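PDB 4IRX: sugar ABC transporter, periplasmic sugar-binding protein from Caulobacter crescentus, which binds myo-inositol in the periplasm, probably to deliver it to an ABC transporter for uptake. Local coordinates for residues A82-D96 / I99-N113. Residues are numbered along the deposited sequence; the frame is centred on the assembly and turned at random. Where two conformers were deposited one is given.
With INS (1,2,3,4,5,6-hexahydroxy-cyclohexane), chain C.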
ATOM      1  N   ALA A  82       4.413 -16.096 -11.364  1.00 14.72           N
ATOM      2  CA  ALA A  82       5.758 -15.934 -10.825  1.00 11.84           C
ATOM      3  C   ALA A  82       6.550 -17.229 -10.965  1.00 16.89           C
ATOM      4  O   ALA A  82       7.708 -17.202 -11.408  1.00 16.06           O
ATOM      5  CB  ALA A  82       5.710 -15.456  -9.382  1.00 15.84           C
ATOM      6  N   ASP A  83       5.926 -18.358 -10.615  1.00 16.33           N
ATOM      7  CA  ASP A  83       6.570 -19.659 -10.774  1.00 18.63           C
ATOM      8  C   ASP A  83       6.949 -19.922 -12.231  1.00 17.68           C
ATOM      9  O   ASP A  83       8.042 -20.428 -12.505  1.00 18.71           O
ATOM     10  CB  ASP A  83       5.639 -20.785 -10.297  1.00 18.23           C
ATOM     11  CG  ASP A  83       5.624 -20.949  -8.793  1.00 26.20           C
ATOM     12  OD1 ASP A  83       6.479 -20.377  -8.099  1.00 24.41           O
ATOM     13  OD2 ASP A  83       4.747 -21.678  -8.289  1.00 30.46           O
ATOM     14  N   ASP A  84       6.064 -19.585 -13.161  1.00 19.00           N
ATOM     15  CA  ASP A  84       6.338 -19.802 -14.572  1.00 20.42           C
ATOM     16  C   ASP A  84       7.511 -18.955 -15.037  1.00 22.10           C
ATOM     17  O   ASP A  84       8.400 -19.449 -15.740  1.00 20.13           O
ATOM     18  CB  ASP A  84       5.096 -19.498 -15.404  1.00 21.11           C
ATOM     19  CG  ASP A  84       5.283 -19.827 -16.869  1.00 45.15           C
ATOM     20  OD1 ASP A  84       6.038 -20.775 -17.174  1.00 52.19           O
ATOM     21  OD2 ASP A  84       4.664 -19.140 -17.713  1.00 51.24           O
ATOM     22  N   LEU A  85       7.526 -17.687 -14.632  1.00 19.00           N
ATOM     23  CA  LEU A  85       8.623 -16.805 -15.003  0.59 16.65           C
ATOM     24  C   LEU A  85       9.959 -17.326 -14.464  1.00 16.55           C
ATOM     25  O   LEU A  85      10.955 -17.373 -15.212  1.00 15.58           O
ATOM     26  CB  LEU A  85       8.359 -15.351 -14.563  0.59 13.42           C
ATOM     27  CG  LEU A  85       7.947 -14.424 -15.707  0.59 16.30           C
ATOM     28  CD1 LEU A  85       6.619 -14.834 -16.322  0.59 15.59           C
ATOM     29  CD2 LEU A  85       7.877 -12.964 -15.244  0.59 11.93           C
ATOM     30  N   VAL A  86       9.985 -17.740 -13.201  1.00 16.34           N
ATOM     31  CA  VAL A  86      11.217 -18.282 -12.605  1.00 17.52           C
ATOM     32  C   VAL A  86      11.715 -19.532 -13.339  1.00 20.27           C
ATOM     33  O   VAL A  86      12.909 -19.651 -13.649  1.00 21.35           O
ATOM     34  CB  VAL A  86      11.084 -18.498 -11.070  1.00 22.55           C
ATOM     35  CG1 VAL A  86      12.171 -19.425 -10.540  1.00 28.05           C
ATOM     36  CG2 VAL A  86      11.116 -17.150 -10.344  1.00 20.91           C
ATOM     37  N   GLU A  87      10.792 -20.423 -13.671  1.00 18.60           N
ATOM     38  CA  GLU A  87      11.126 -21.626 -14.426  1.00 20.41           C
ATOM     39  C   GLU A  87      11.722 -21.330 -15.812  1.00 26.44           C
ATOM     40  O   GLU A  87      12.528 -22.114 -16.319  1.00 28.35           O
ATOM     41  CB  GLU A  87       9.904 -22.553 -14.493  1.00 21.45           C
ATOM     42  CG  GLU A  87       9.616 -23.185 -13.134  1.00 35.47           C
ATOM     43  CD  GLU A  87       8.291 -23.929 -13.060  1.00 50.63           C
ATOM     44  OE1 GLU A  87       7.602 -24.064 -14.098  1.00 47.09           O
ATOM     45  OE2 GLU A  87       7.943 -24.378 -11.944  1.00 49.57           O
ATOM     46  N   GLN A  88      11.351 -20.192 -16.400  1.00 20.47           N
ATOM     47  CA  GLN A  88      11.907 -19.735 -17.671  1.00 19.83           C
ATOM     48  C   GLN A  88      13.210 -18.971 -17.482  1.00 18.79           C
ATOM     49  O   GLN A  88      13.772 -18.471 -18.456  1.00 26.14           O
ATOM     50  CB  GLN A  88      10.964 -18.750 -18.347  1.00 22.73           C
ATOM     51  CG  GLN A  88       9.645 -19.283 -18.760  1.00 28.90           C
ATOM     52  CD  GLN A  88       8.850 -18.211 -19.441  1.00 31.68           C
ATOM     53  OE1 GLN A  88       9.329 -17.585 -20.386  1.00 26.84           O
ATOM     54  NE2 GLN A  88       7.645 -17.957 -18.945  1.00 26.99           N
ATOM     55  N   GLY A  89      13.661 -18.819 -16.242  1.00 19.17           N
ATOM     56  CA  GLY A  89      14.885 -18.077 -15.986  1.00 16.25           C
ATOM     57  C   GLY A  89      14.705 -16.567 -15.875  1.00 19.45           C
ATOM     58  O   GLY A  89      15.656 -15.811 -16.062  1.00 16.04           O
ATOM     59  N   VAL A  90      13.484 -16.118 -15.589  1.00 13.98           N
ATOM     60  CA  VAL A  90      13.247 -14.695 -15.324  1.00 13.47           C
ATOM     61  C   VAL A  90      13.163 -14.505 -13.827  1.00 16.23           C
ATOM     62  O   VAL A  90      12.341 -15.159 -13.156  1.00 16.14           O
ATOM     63  CB  VAL A  90      11.947 -14.236 -15.965  1.00 14.91           C
ATOM     64  CG1 VAL A  90      11.700 -12.729 -15.693  1.00 17.44           C
ATOM     65  CG2 VAL A  90      11.971 -14.514 -17.463  1.00 15.65           C
ATOM     66  N   ALA A  91      14.019 -13.641 -13.290  1.00 12.87           N
ATOM     67  CA  ALA A  91      13.982 -13.359 -11.852  1.00 10.92           C
ATOM     68  C   ALA A  91      12.797 -12.437 -11.550  1.00 13.89           C
ATOM     69  O   ALA A  91      12.503 -11.500 -12.297  1.00 12.58           O
ATOM     70  CB  ALA A  91      15.273 -12.737 -11.387  1.00 14.37           C
ATOM     71  N   VAL A  92      12.112 -12.738 -10.463  1.00 12.68           N
ATOM     72  CA  VAL A  92      10.961 -11.966 -10.019  1.00 12.08           C
ATOM     73  C   VAL A  92      11.173 -11.434  -8.607  1.00 10.99           C
ATOM     74  O   VAL A  92      11.580 -12.168  -7.686  1.00 11.70           O
ATOM     75  CB  VAL A  92       9.680 -12.836 -10.058  1.00 12.75           C
ATOM     76  CG1 VAL A  92       8.436 -12.049  -9.565  1.00 14.84           C
ATOM     77  CG2 VAL A  92       9.441 -13.386 -11.473  1.00 16.03           C
ATOM     78  N   ILE A  93      10.890 -10.151  -8.432  1.00 10.39           N
ATOM     79  CA  ILE A  93      10.860  -9.551  -7.110  1.00  9.83           C
ATOM     80  C   ILE A  93       9.548  -8.762  -6.970  1.00  8.64           C
ATOM     81  O   ILE A  93       9.110  -8.090  -7.909  1.00 10.23           O
ATOM     82  CB  ILE A  93      12.123  -8.696  -6.861  1.00 13.39           C
ATOM     83  CG1 ILE A  93      12.192  -8.180  -5.416  1.00 17.37           C
ATOM     84  CG2 ILE A  93      12.207  -7.578  -7.866  1.00 14.31           C
ATOM     85  CD1 ILE A  93      13.582  -7.679  -5.048  1.00 14.74           C
ATOM     86  N   SER A  94       8.906  -8.878  -5.821  1.00  8.36           N
ATOM     87  CA  SER A  94       7.672  -8.141  -5.592  1.00  8.94           C
ATOM     88  C   SER A  94       7.974  -6.849  -4.836  1.00 10.53           C
ATOM     89  O   SER A  94       8.966  -6.746  -4.115  1.00  9.52           O
ATOM     90  CB  SER A  94       6.626  -8.998  -4.853  1.00 11.29           C
ATOM     91  OG  SER A  94       7.081  -9.380  -3.561  1.00 10.37           O
ATOM     92  N   VAL A  95       7.110  -5.866  -5.050  1.00  8.44           N
ATOM     93  CA  VAL A  95       7.213  -4.593  -4.354  1.00  7.57           C
ATOM     94  C   VAL A  95       5.834  -4.203  -3.811  1.00  9.46           C
ATOM     95  O   VAL A  95       4.804  -4.456  -4.445  1.00  9.19           O
ATOM     96  CB  VAL A  95       7.814  -3.477  -5.243  1.00  9.03           C
ATOM     97  CG1 VAL A  95       6.846  -3.056  -6.339  1.00 11.78           C
ATOM     98  CG2 VAL A  95       8.200  -2.238  -4.381  1.00 11.31           C
ATOM     99  N   ASP A  96       5.847  -3.626  -2.605  1.00  7.27           N
ATOM    100  CA  ASP A  96       4.671  -3.127  -1.884  1.00  9.34           C
ATOM    101  C   ASP A  96       3.798  -4.204  -1.269  1.00 10.30           C
ATOM    102  O   ASP A  96       3.444  -4.143  -0.082  1.00 10.46           O
ATOM    103  CB  ASP A  96       3.814  -2.182  -2.717  1.00 10.11           C
ATOM    104  CG  ASP A  96       2.630  -1.678  -1.924  1.00  9.92           C
ATOM    105  OD1 ASP A  96       2.850  -0.839  -1.016  1.00 10.87           O
ATOM    106  OD2 ASP A  96       1.512  -2.149  -2.171  1.00 11.48           O
ATOM    107  N   ILE A  99       4.000 -11.857  -3.296  1.00 10.45           N
ATOM    108  CA  ILE A  99       3.403 -12.968  -4.018  1.00 13.48           C
ATOM    109  C   ILE A  99       3.598 -14.182  -3.139  1.00 15.94           C
ATOM    110  O   ILE A  99       4.709 -14.427  -2.652  1.00 18.92           O
ATOM    111  CB  ILE A  99       4.087 -13.176  -5.369  1.00 17.56           C
ATOM    112  CG1 ILE A  99       3.744 -12.018  -6.315  1.00 13.90           C
ATOM    113  CG2 ILE A  99       3.676 -14.524  -5.966  1.00 16.72           C
ATOM    114  CD1 ILE A  99       4.452 -12.062  -7.628  1.00 20.63           C
ATOM    115  N   ALA A 100       2.534 -14.956  -2.929  1.00 17.31           N
ATOM    116  CA  ALA A 100       2.582 -16.048  -1.958  1.00 19.22           C
ATOM    117  C   ALA A 100       1.798 -17.276  -2.400  1.00 17.37           C
ATOM    118  O   ALA A 100       0.857 -17.182  -3.196  1.00 18.89           O
ATOM    119  CB  ALA A 100       2.088 -15.563  -0.586  1.00 25.12           C
ATOM    120  N   GLY A 101       2.236 -18.432  -1.918  1.00 21.99           N
ATOM    121  CA  GLY A 101       1.498 -19.663  -2.129  1.00 28.96           C
ATOM    122  C   GLY A 101       1.973 -20.487  -3.301  1.00 32.98           C
ATOM    123  O   GLY A 101       1.393 -21.531  -3.603  1.00 36.68           O
ATOM    124  N   GLY A 102       3.051 -20.053  -3.943  1.00 25.32           N
ATOM    125  CA  GLY A 102       3.582 -20.805  -5.063  1.00 26.05           C
ATOM    126  C   GLY A 102       4.672 -21.771  -4.662  1.00 21.85           C
ATOM    127  O   GLY A 102       4.993 -21.930  -3.487  1.00 23.47           O
ATOM    128  N   LYS A 103       5.235 -22.410  -5.676  1.00 26.13           N
ATOM    129  CA  LYS A 103       6.318 -23.365  -5.538  1.00 24.80           C
ATOM    130  C   LYS A 103       7.568 -22.635  -5.065  1.00 24.47           C
ATOM    131  O   LYS A 103       8.290 -23.094  -4.186  1.00 31.87           O
ATOM    132  CB  LYS A 103       6.561 -23.988  -6.915  1.00 35.05           C
ATOM    133  CG  LYS A 103       7.296 -25.304  -6.969  1.00 45.43           C
ATOM    134  CD  LYS A 103       7.190 -25.853  -8.396  1.00 40.83           C
ATOM    135  CE  LYS A 103       7.949 -27.159  -8.578  1.00 57.33           C
ATOM    136  NZ  LYS A 103       9.385 -27.031  -8.193  1.00 61.62           N
ATOM    137  N   THR A 104       7.794 -21.462  -5.649  1.00 22.75           N
ATOM    138  CA  THR A 104       9.006 -20.704  -5.391  1.00 23.52           C
ATOM    139  C   THR A 104       8.752 -19.563  -4.418  1.00 19.23           C
ATOM    140  O   THR A 104       7.671 -18.962  -4.433  1.00 25.37           O
ATOM    141  CB  THR A 104       9.579 -20.182  -6.725  1.00 32.23           C
ATOM    142  OG1 THR A 104      10.007 -21.294  -7.524  1.00 39.84           O
ATOM    143  CG2 THR A 104      10.741 -19.248  -6.495  1.00 36.06           C
ATOM    144  N   ALA A 105       9.722 -19.273  -3.559  1.00 22.48           N
ATOM    145  CA  ALA A 105       9.608 -18.134  -2.661  1.00 20.52           C
ATOM    146  C   ALA A 105      10.045 -16.901  -3.442  1.00 24.85           C
ATOM    147  O   ALA A 105      11.186 -16.808  -3.898  1.00 26.84           O
ATOM    148  CB  ALA A 105      10.486 -18.319  -1.446  1.00 28.04           C
ATOM    149  N   VAL A 106       9.122 -15.972  -3.632  1.00 14.29           N
ATOM    150  CA  VAL A 106       9.424 -14.755  -4.363  1.00 17.37           C
ATOM    151  C   VAL A 106       9.940 -13.699  -3.402  1.00 14.07           C
ATOM    152  O   VAL A 106       9.253 -13.345  -2.435  1.00 14.25           O
ATOM    153  CB  VAL A 106       8.183 -14.229  -5.077  1.00 12.25           C
ATOM    154  CG1 VAL A 106       8.479 -12.886  -5.724  1.00 16.63           C
ATOM    155  CG2 VAL A 106       7.737 -15.230  -6.100  1.00 16.68           C
ATOM    156  N   PRO A 107      11.152 -13.182  -3.658  1.00 10.30           N
ATOM    157  CA  PRO A 107      11.684 -12.138  -2.779  1.00 11.91           C
ATOM    158  C   PRO A 107      10.783 -10.907  -2.841  1.00 11.94           C
ATOM    159  O   PRO A 107      10.212 -10.640  -3.879  1.00 10.81           O
ATOM    160  CB  PRO A 107      13.067 -11.827  -3.357  1.00 14.34           C
ATOM    161  CG  PRO A 107      13.345 -12.851  -4.376  1.00 18.28           C
ATOM    162  CD  PRO A 107      12.063 -13.494  -4.779  1.00 13.18           C
ATOM    163  N   HIS A 108      10.692 -10.192  -1.730  1.00 12.11           N
ATOM    164  CA  HIS A 108       9.717  -9.136  -1.543  1.00 10.70           C
ATOM    165  C   HIS A 108      10.335  -7.930  -0.861  1.00 10.35           C
ATOM    166  O   HIS A 108      10.987  -8.063   0.176  1.00 10.18           O
ATOM    167  CB  HIS A 108       8.556  -9.638  -0.697  1.00  9.93           C
ATOM    168  CG  HIS A 108       7.583  -8.563  -0.362  1.00 10.75           C
ATOM    169  ND1 HIS A 108       6.857  -7.913  -1.330  1.00 10.01           N
ATOM    170  CD2 HIS A 108       7.267  -7.970   0.818  1.00 10.93           C
ATOM    171  CE1 HIS A 108       6.121  -6.970  -0.768  1.00  8.79           C
ATOM    172  NE2 HIS A 108       6.348  -6.984   0.525  1.00 10.47           N
ATOM    173  N   VAL A 109      10.136  -6.753  -1.451  1.00  7.76           N
ATOM    174  CA  VAL A 109      10.514  -5.467  -0.844  1.00  7.38           C
ATOM    175  C   VAL A 109       9.227  -4.720  -0.528  1.00  8.45           C
ATOM    176  O   VAL A 109       8.458  -4.385  -1.425  1.00 10.42           O
ATOM    177  CB  VAL A 109      11.372  -4.602  -1.793  1.00  7.00           C
ATOM    178  CG1 VAL A 109      11.778  -3.306  -1.091  1.00  8.64           C
ATOM    179  CG2 VAL A 109      12.608  -5.377  -2.235  1.00 10.48           C
ATOM    180  N   GLY A 110       8.988  -4.446   0.744  1.00  8.72           N
ATOM    181  CA  GLY A 110       7.775  -3.728   1.114  1.00 10.86           C
ATOM    182  C   GLY A 110       7.846  -3.225   2.531  1.00  9.42           C
ATOM    183  O   GLY A 110       8.822  -3.420   3.213  1.00 12.74           O
ATOM    184  N   ALA A 111       6.789  -2.567   2.970  1.00 11.25           N
ATOM    185  CA  ALA A 111       6.666  -2.220   4.361  1.00 11.39           C
ATOM    186  C   ALA A 111       6.257  -3.426   5.179  1.00 11.77           C
ATOM    187  O   ALA A 111       5.616  -4.357   4.673  1.00 11.73           O
ATOM    188  CB  ALA A 111       5.620  -1.128   4.534  1.00 13.52           C
ATOM    189  N   ASP A 112       6.608  -3.376   6.461  1.00 10.75           N
ATOM    190  CA  ASP A 112       6.099  -4.305   7.466  1.00 11.20           C
ATOM    191  C   ASP A 112       4.688  -3.875   7.775  1.00 11.14           C
ATOM    192  O   ASP A 112       4.469  -3.018   8.632  1.00 11.51           O
ATOM    193  CB  ASP A 112       6.953  -4.270   8.737  1.00  9.57           C
ATOM    194  CG  ASP A 112       6.510  -5.285   9.773  1.00 13.30           C
ATOM    195  OD1 ASP A 112       5.406  -5.858   9.650  1.00 14.70           O
ATOM    196  OD2 ASP A 112       7.275  -5.483  10.745  1.00 16.71           O
ATOM    197  N   ASN A 113       3.748  -4.483   7.066  1.00  7.62           N
ATOM    198  CA  ASN A 113       2.376  -4.008   7.139  1.00  7.31           C
ATOM    199  C   ASN A 113       1.626  -4.456   8.377  1.00  9.93           C
ATOM    200  O   ASN A 113       0.716  -3.753   8.843  1.00 10.76           O
ATOM    201  CB  ASN A 113       1.634  -4.371   5.853  1.00  9.33           C
ATOM    202  CG  ASN A 113       1.941  -3.396   4.722  1.00 10.37           C
ATOM    203  OD1 ASN A 113       1.792  -2.185   4.892  1.00 11.92           O
ATOM    204  ND2 ASN A 113       2.424  -3.909   3.589  1.00 12.88           N
TER
HETATM  205  C1  INS C 401      -0.192   0.459  -0.726  1.00  8.24           C
HETATM  206  C2  INS C 401      -0.779   1.803  -0.445  1.00  8.99           C
HETATM  207  C3  INS C 401      -1.872   2.070  -1.447  1.00  8.66           C
HETATM  208  C4  INS C 401      -2.948   1.039  -1.326  1.00 10.19           C
HETATM  209  C5  INS C 401      -2.407  -0.304  -1.643  1.00  8.58           C
HETATM  210  C6  INS C 401      -1.239  -0.637  -0.745  1.00 10.68           C
HETATM  211  O1  INS C 401       0.812   0.163   0.212  1.00  8.29           O
HETATM  212  O2  INS C 401      -1.263   1.840   0.863  1.00 10.06           O
HETATM  213  O3  INS C 401      -2.396   3.365  -1.279  1.00  9.33           O
HETATM  214  O4  INS C 401      -4.025   1.348  -2.152  1.00 11.40           O
HETATM  215  O5  INS C 401      -3.424  -1.248  -1.528  1.00 10.97           O
HETATM  216  O6  INS C 401      -0.730  -1.919  -1.009  1.00  8.84           O
HETATM  217  O   HOH W   1       9.209 -22.333 -10.110  1.00 35.40           O
HETATM  218  O   HOH W   2       9.957 -24.291  -9.419  1.00 43.92           O
HETATM  219  O   HOH W   3       6.854 -11.960  -2.710  1.00 12.52           O
HETATM  220  O   HOH W   4       3.934  -1.948   1.779  1.00 10.39           O
HETATM  221  O   HOH W   5       4.811  -5.291   2.134  1.00 15.05           O
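S94 and H108 face each other across two neighbouring parallel strands, 91-95 and 108-111, in a lobe of the type I periplasmic binding protein fold, and illustrate how such a sheet carries a ligand-binding residue at the C-terminal ends of its strands. The strands run almost exactly side by side, their directions 5° apart, with S94 N bonded to P107 O, V109 N to S94 O and D96 N to V109 O. On one side of the sheet the imidazole of H108 lies edge-on to the serine: ND1 donates to S94 OG over 2.7 Å, with the oxygen close to the ring plane. With OG held between its own backbone N and carbonyl carbon (chi1 62°), the serine hydroxyl can also donate to water 3, which I99 N and V106 O share. On the other side, the side chains of I93 and V109 cross obliquely, I93 CD1 lying 3.8 Å from V109 CG2. At the opposite end of the contact, the loop before strand 108-111 is fastened to helix 79-87 by D83. Its carboxylate takes one backbone N-H on each oxygen, K103 N on OD2 through the syn lone pair (2.8 Å) and T104 N on OD1 (3.0 Å), the latter 29° out of plane. An alanine in place of D83 would remove this clamp and would probably leave both loop N-H groups without their acceptors. Next to D83 in the helix, A82 CB packs against V106 CG2 (3.9 Å) and I99 CD1, joining helix and loop by apolar contacts. At D96, water 5 links the carbonyl O to H108 NE2, while the carboxylate turns to the ligand: myo-inositol O1 donates to OD1 (2.6 Å) and O6 to OD2 (2.5 Å), one hydroxyl on each oxygen.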